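Local coordinates for protein uncharacterized esterase YxiM (Bacillus subtilis, PDB 2O14) that is largely uncharacterised but probably acts as an esterase of the GDSL family, carrying a galactose-binding-like beta domain ahead of its hydrolase domain, at residues N51-V55 / A66-A71; I30-A34 / G43-Q47; Y72-S76 / A104-F109. One frame throughout, in Å; residues are numbered along the deposited sequence.

All three contacts lie in the N-terminal beta domain. Contact 1 is backbone pairing within one sheet, the antiparallel hairpin of strands 52-56 and 65-69, and buries the largest area. Contact 2 has no direct hydrogen bond: strands 30-32 and 44-46 belong to different sheets and meet through side chains. M52, V67 and F69 of contact 1 and V32 and F46 of contact 2 are buried. The two contacts touch: M52 packs on F46 in the interior, and D54, partly exposed, accepts a hydrogen bond from A34 N. Contact 3 sets a loop against the hairpin end of strands 100-105 and 108-115, through a methyl-ring contact and, from exposed K75, a lysine-to-carbonyl hydrogen bond.

Contact 1 (N51-V55 / A66-A71); sequences NMRDV and AVEFLA
M52 bends over the ring of F69, its neighbour across an antiparallel beta hairpin. CB carries the chain off the strand and CG stands anti to the carbonyl carbon (chi1 -60°). Further bends at chi2 and chi3 fold the tip back: SE comes 3.4 Å from F69 CD1, an oblique Met-aromatic contact, and CE sits 3.6 Å from the ring centroid, almost on the ring normal. CE also packs on V67 CB at 3.8 Å. M52 is present as selenomethionine; the long, flexible, unbranched chain of methionine suits this buried spot, which F46 of strand 44-46 also lines.

The backbones pair in register. R53 and E68 exchange two hydrogen bonds, E68 N reaching R53 O at 2.7 Å, and V55 and A66 exchange two more. Beyond the strands, L70 N still bonds to N51 O.

R53, E68 and V55 project from the other side of the sheet. The R53 guanidinium has L70 CD1 over one face, 3.5 Å from NH1, and the two side chains cross at about a right angle. R53 NH2 donates to a water 2.7 Å away, lying at the edge of the group, and this water donates to E68 OE1. With NH2 and OE1 5.0 Å apart, the opposite charges probably attract through water, so this pair of strands combines apolar packing around M52 with a water-bridged charge pair on the R53 side.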
# COMPACT_ATOMS: atom_id res chain seq x y z
N ASN A 51 -3.36 7.94 26.13
CA ASN A 51 -2.91 6.75 25.42
C ASN A 51 -1.70 7.02 24.52
O ASN A 51 -1.43 6.25 23.59
CB ASN A 51 -4.06 6.16 24.60
CG ASN A 51 -5.08 5.43 25.46
OD1 ASN A 51 -6.26 5.34 25.12
ND2 ASN A 51 -4.62 4.90 26.58
N MSE A 52 -0.99 8.10 24.79
CA MSE A 52 0.20 8.47 24.03
C MSE A 52 1.37 8.45 25.00
O MSE A 52 1.21 8.72 26.19
CB MSE A 52 0.06 9.87 23.44
CG MSE A 52 -1.10 10.07 22.48
SE MSE A 52 -1.05 8.99 20.87
CE MSE A 52 0.77 9.35 20.34
N ARG A 53 2.56 8.12 24.49
CA ARG A 53 3.75 8.07 25.33
C ARG A 53 4.99 8.55 24.58
O ARG A 53 5.16 8.24 23.40
CB ARG A 53 3.96 6.64 25.82
CG ARG A 53 5.25 6.41 26.60
CD ARG A 53 5.32 4.96 27.06
NE ARG A 53 4.20 4.63 27.94
CZ ARG A 53 3.78 3.39 28.19
NH1 ARG A 53 2.75 3.19 29.00
NH2 ARG A 53 4.38 2.36 27.61
N ASP A 54 5.85 9.31 25.25
CA ASP A 54 7.08 9.79 24.62
C ASP A 54 8.11 8.68 24.66
O ASP A 54 8.31 8.05 25.70
CB ASP A 54 7.64 11.00 25.37
CG ASP A 54 6.77 12.23 25.24
OD1 ASP A 54 6.32 12.50 24.12
OD2 ASP A 54 6.56 12.92 26.27
N VAL A 55 8.77 8.41 23.54
CA VAL A 55 9.78 7.36 23.51
C VAL A 55 10.97 7.77 22.67
O VAL A 55 10.86 8.60 21.76
CB VAL A 55 9.21 6.02 22.95
CG1 VAL A 55 8.08 5.52 23.84
CG2 VAL A 55 8.73 6.22 21.52
N ALA A 66 10.31 10.15 19.51
CA ALA A 66 8.98 9.93 18.95
C ALA A 66 7.91 9.77 20.02
O ALA A 66 8.20 9.86 21.21
CB ALA A 66 9.00 8.68 18.07
N VAL A 67 6.68 9.57 19.57
CA VAL A 67 5.56 9.33 20.47
C VAL A 67 5.07 7.95 20.07
O VAL A 67 5.17 7.57 18.90
CB VAL A 67 4.39 10.33 20.27
CG1 VAL A 67 4.73 11.68 20.90
CG2 VAL A 67 4.09 10.49 18.79
N GLU A 68 4.56 7.20 21.03
CA GLU A 68 4.04 5.87 20.75
C GLU A 68 2.53 5.82 20.97
O GLU A 68 2.03 6.31 21.98
CB GLU A 68 4.70 4.83 21.66
CG GLU A 68 4.25 3.42 21.37
CD GLU A 68 4.95 2.40 22.23
OE1 GLU A 68 5.96 2.76 22.88
OE2 GLU A 68 4.50 1.24 22.24
N PHE A 69 1.81 5.26 20.01
CA PHE A 69 0.37 5.14 20.14
C PHE A 69 0.08 3.85 20.90
O PHE A 69 0.31 2.76 20.39
CB PHE A 69 -0.28 5.10 18.75
CG PHE A 69 -0.17 6.40 18.00
CD1 PHE A 69 -1.26 7.27 17.93
CD2 PHE A 69 1.01 6.76 17.36
CE1 PHE A 69 -1.16 8.47 17.23
CE2 PHE A 69 1.12 7.96 16.66
CZ PHE A 69 0.03 8.82 16.60
N LEU A 70 -0.40 4.00 22.13
CA LEU A 70 -0.71 2.86 22.99
C LEU A 70 -2.07 2.25 22.65
O LEU A 70 -2.31 1.07 22.89
CB LEU A 70 -0.68 3.30 24.46
CG LEU A 70 0.67 3.87 24.91
CD1 LEU A 70 0.59 4.25 26.39
CD2 LEU A 70 1.76 2.85 24.68
N ALA A 71 -2.95 3.07 22.10
CA ALA A 71 -4.26 2.63 21.67
C ALA A 71 -4.19 2.85 20.16
O ALA A 71 -3.64 3.86 19.72
CB ALA A 71 -5.35 3.48 22.29
O HOH W 1 6.34 2.36 25.72

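Contact 2 (I30-A34 / G43-Q47); sequences IGVRA and GYGFQ
V32 places its two methyl groups against two different aromatic rings: CG1 lies 3.8 Å from F46 CE2, and CG2 4.0 Å from Y44 CE2. A beta-branched residue suits this place because one CB supplies both contacts; with CG1 anti to the backbone N (chi1 -175°), the branches diverge toward the two rings. The strands 30-32 and 44-46 run 18° from parallel, but their axes stay 9.2 Å apart, too far for backbone pairing. They belong to different sheets, consistent with the jelly-roll beta sandwich of galactose-binding-like domains, and side chains bridge the interval.

The buried, closely packed part surrounds F46. Its ring receives R33 O at the edge, in plane, 3.4 Å from CE2, where the partly positive ring hydrogens can face a carbonyl oxygen. A34 O approaches CD2 obliquely. F20, M52 and V67 touch the same side chain, and F80 meets the ring edge-to-face.

The Y44 end is more exposed and wetter, although the F18 ring packs against Y44. I30, an exposed residue, brings CG2 to 3.5 Å from Y44 OH, and the hydroxyl shares a water with G31 O, with 2.8 Å between Y44 OH and that water. A leucine in place of Y44 would probably leave the water without its hydroxyl partner and I30 CG2 without the outer end of the ring to pack on. Tyrosine therefore fits a boundary: its ring carbons meet aliphatic branches while its oxygen meets solvent, so the contact passes from dispersion inside to water-mediated bonding outside.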
# COMPACT_ATOMS: atom_id res chain seq x y z
N ILE A 30 7.79 22.05 14.78
CA ILE A 30 7.07 22.35 16.00
C ILE A 30 7.20 21.08 16.83
O ILE A 30 6.81 20.00 16.37
CB ILE A 30 5.58 22.62 15.76
CG1 ILE A 30 5.39 23.95 15.04
CG2 ILE A 30 4.83 22.61 17.10
CD1 ILE A 30 3.94 24.26 14.73
N GLY A 31 7.76 21.20 18.02
CA GLY A 31 7.91 20.04 18.88
C GLY A 31 6.56 19.66 19.46
O GLY A 31 5.86 20.50 20.01
N VAL A 32 6.18 18.39 19.32
CA VAL A 32 4.92 17.91 19.86
C VAL A 32 5.20 16.72 20.76
O VAL A 32 5.73 15.69 20.34
CB VAL A 32 3.93 17.49 18.76
CG1 VAL A 32 2.59 17.12 19.38
CG2 VAL A 32 3.77 18.61 17.75
N ARG A 33 4.83 16.90 22.02
CA ARG A 33 5.04 15.93 23.08
C ARG A 33 3.75 15.12 23.28
O ARG A 33 2.66 15.60 22.96
CB ARG A 33 5.40 16.73 24.33
CG ARG A 33 5.71 15.99 25.60
CD ARG A 33 5.85 17.03 26.70
NE ARG A 33 6.90 18.01 26.39
CZ ARG A 33 8.15 17.93 26.84
NH1 ARG A 33 8.51 16.92 27.62
NH2 ARG A 33 9.04 18.85 26.49
N ALA A 34 3.86 13.90 23.80
CA ALA A 34 2.69 13.05 24.02
C ALA A 34 1.62 13.69 24.90
O ALA A 34 0.44 13.39 24.74
CB ALA A 34 3.12 11.71 24.62
N GLY A 43 -4.19 24.79 17.32
CA GLY A 43 -4.45 24.13 16.05
C GLY A 43 -3.94 22.70 15.91
O GLY A 43 -4.02 22.12 14.83
N TYR A 44 -3.43 22.11 16.99
CA TYR A 44 -2.93 20.74 16.91
C TYR A 44 -2.79 20.12 18.30
O TYR A 44 -2.85 20.81 19.32
CB TYR A 44 -1.56 20.73 16.23
CG TYR A 44 -0.51 21.47 17.01
CD1 TYR A 44 -0.29 22.83 16.80
CD2 TYR A 44 0.24 20.83 17.99
CE1 TYR A 44 0.65 23.54 17.57
CE2 TYR A 44 1.18 21.52 18.76
CZ TYR A 44 1.37 22.87 18.54
OH TYR A 44 2.27 23.56 19.33
N GLY A 45 -2.56 18.81 18.33
CA GLY A 45 -2.40 18.12 19.59
C GLY A 45 -3.10 16.77 19.59
O GLY A 45 -3.86 16.46 18.68
N PHE A 46 -2.86 15.98 20.63
CA PHE A 46 -3.47 14.66 20.72
C PHE A 46 -4.87 14.69 21.34
O PHE A 46 -5.11 15.34 22.36
CB PHE A 46 -2.55 13.74 21.50
CG PHE A 46 -1.26 13.46 20.80
CD1 PHE A 46 -1.23 12.60 19.70
CD2 PHE A 46 -0.09 14.07 21.20
CE1 PHE A 46 -0.04 12.35 19.03
CE2 PHE A 46 1.11 13.84 20.53
CZ PHE A 46 1.13 12.97 19.44
N GLN A 47 -5.78 13.96 20.71
CA GLN A 47 -7.17 13.89 21.15
C GLN A 47 -7.31 13.19 22.50
O GLN A 47 -8.11 13.60 23.33
CB GLN A 47 -8.01 13.16 20.10
CG GLN A 47 -9.50 13.17 20.38
CD GLN A 47 -10.05 14.58 20.58
OE1 GLN A 47 -9.87 15.45 19.72
NE2 GLN A 47 -10.71 14.81 21.71
O HOH W 2 3.27 21.74 21.17

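Contact 3 (Y72-S76 / A104-F109); sequences YGTKS and AAEGVF
T74 sets its methyl group squarely over the ring of F109, the main apolar touch between a loop and a hairpin end. Just before it, G73 opens a type I beta turn that closes with a hydrogen bond from S76 N to G73 O. Its positive phi favours glycine, and its N is held by T137 OG1 on strand 131-138. At T74, OG1 takes the position between the backbone N and the carbonyl carbon (chi1 66°), which leaves CG2 anti to the carbonyl carbon and over the F109 ring, 3.7 Å from its centroid and only 8° off the ring normal, a CH-pi contact. The two side chains meet at about a right angle. T74 CG2 also lies 4.2 Å from A104 CB; the short branched side chain suits the spot by offering a methyl close to the backbone. The T74 carbonyl points to the turn of the same hairpin: its O takes a CA-H...O contact from G107 CA at 3.2 Å.

In this beta hairpin, strands 100-105 and 108-115 are joined through a type I' turn from A105 to V108, with both central residues, E106 and G107, at positive phi, and G107 is a glycine as that backbone favours.

K75 comes next, and its chain, bent at chi2 (54°), reaches back toward this turn. NZ donates to G107 O at 2.6 Å, slightly tilted from the carbonyl plane, while CE passes 3.4 Å from the same oxygen. The ammonium also forms a salt bridge with E222 of helix 220-225, in the hydrolase domain.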
# COMPACT_ATOMS: atom_id res chain seq x y z
N TYR A 72 -4.71 1.92 19.38
CA TYR A 72 -4.67 2.07 17.93
C TYR A 72 -5.88 1.46 17.24
O TYR A 72 -6.87 1.13 17.89
CB TYR A 72 -3.38 1.46 17.37
CG TYR A 72 -3.11 0.08 17.89
CD1 TYR A 72 -2.45 -0.12 19.10
CD2 TYR A 72 -3.57 -1.04 17.21
CE1 TYR A 72 -2.26 -1.39 19.62
CE2 TYR A 72 -3.39 -2.31 17.71
CZ TYR A 72 -2.74 -2.48 18.92
OH TYR A 72 -2.60 -3.75 19.42
N GLY A 73 -5.79 1.32 15.92
CA GLY A 73 -6.90 0.80 15.13
C GLY A 73 -7.41 1.96 14.29
O GLY A 73 -7.45 3.09 14.78
N THR A 74 -7.82 1.70 13.05
CA THR A 74 -8.29 2.77 12.17
C THR A 74 -9.42 3.65 12.70
O THR A 74 -9.57 4.79 12.26
CB THR A 74 -8.71 2.20 10.79
OG1 THR A 74 -9.86 1.36 10.94
CG2 THR A 74 -7.57 1.39 10.17
N LYS A 75 -10.21 3.14 13.64
CA LYS A 75 -11.31 3.91 14.20
C LYS A 75 -10.98 4.48 15.58
O LYS A 75 -11.81 5.12 16.21
CB LYS A 75 -12.57 3.04 14.31
CG LYS A 75 -13.53 3.20 13.14
CD LYS A 75 -12.86 2.98 11.80
CE LYS A 75 -13.87 3.14 10.68
NZ LYS A 75 -13.28 2.91 9.35
N SER A 76 -9.76 4.25 16.03
CA SER A 76 -9.35 4.75 17.34
C SER A 76 -9.41 6.27 17.42
O SER A 76 -9.16 6.97 16.43
CB SER A 76 -7.94 4.27 17.67
OG SER A 76 -7.54 4.75 18.94
N ALA A 104 -2.89 5.44 9.60
CA ALA A 104 -4.33 5.62 9.40
C ALA A 104 -4.67 7.10 9.54
O ALA A 104 -4.06 7.82 10.31
CB ALA A 104 -5.10 4.80 10.43
N ALA A 105 -5.66 7.55 8.77
CA ALA A 105 -6.08 8.94 8.84
C ALA A 105 -7.50 9.01 8.32
O ALA A 105 -7.84 8.34 7.35
CB ALA A 105 -5.16 9.80 7.99
N GLU A 106 -8.33 9.80 8.99
CA GLU A 106 -9.72 9.94 8.60
C GLU A 106 -10.48 8.62 8.68
O GLU A 106 -11.37 8.35 7.87
CB GLU A 106 -9.82 10.52 7.19
CG GLU A 106 -9.12 11.87 7.03
CD GLU A 106 -9.51 12.87 8.11
OE1 GLU A 106 -8.71 13.08 9.05
OE2 GLU A 106 -10.63 13.43 8.03
N GLY A 107 -10.10 7.78 9.65
CA GLY A 107 -10.77 6.50 9.85
C GLY A 107 -10.41 5.32 8.97
O GLY A 107 -11.04 4.27 9.07
N VAL A 108 -9.40 5.46 8.11
CA VAL A 108 -9.00 4.36 7.23
C VAL A 108 -7.49 4.29 7.01
O VAL A 108 -6.77 5.25 7.28
CB VAL A 108 -9.67 4.48 5.84
CG1 VAL A 108 -11.18 4.45 5.98
CG2 VAL A 108 -9.22 5.75 5.14
N PHE A 109 -7.02 3.14 6.53
CA PHE A 109 -5.60 2.97 6.25
C PHE A 109 -5.16 3.93 5.14
O PHE A 109 -5.92 4.18 4.20
CB PHE A 109 -5.31 1.54 5.79
CG PHE A 109 -5.30 0.54 6.91
CD1 PHE A 109 -4.44 0.68 7.99
CD2 PHE A 109 -6.12 -0.59 6.85
CE1 PHE A 109 -4.39 -0.28 9.00
CE2 PHE A 109 -6.07 -1.56 7.86
CZ PHE A 109 -5.20 -1.40 8.94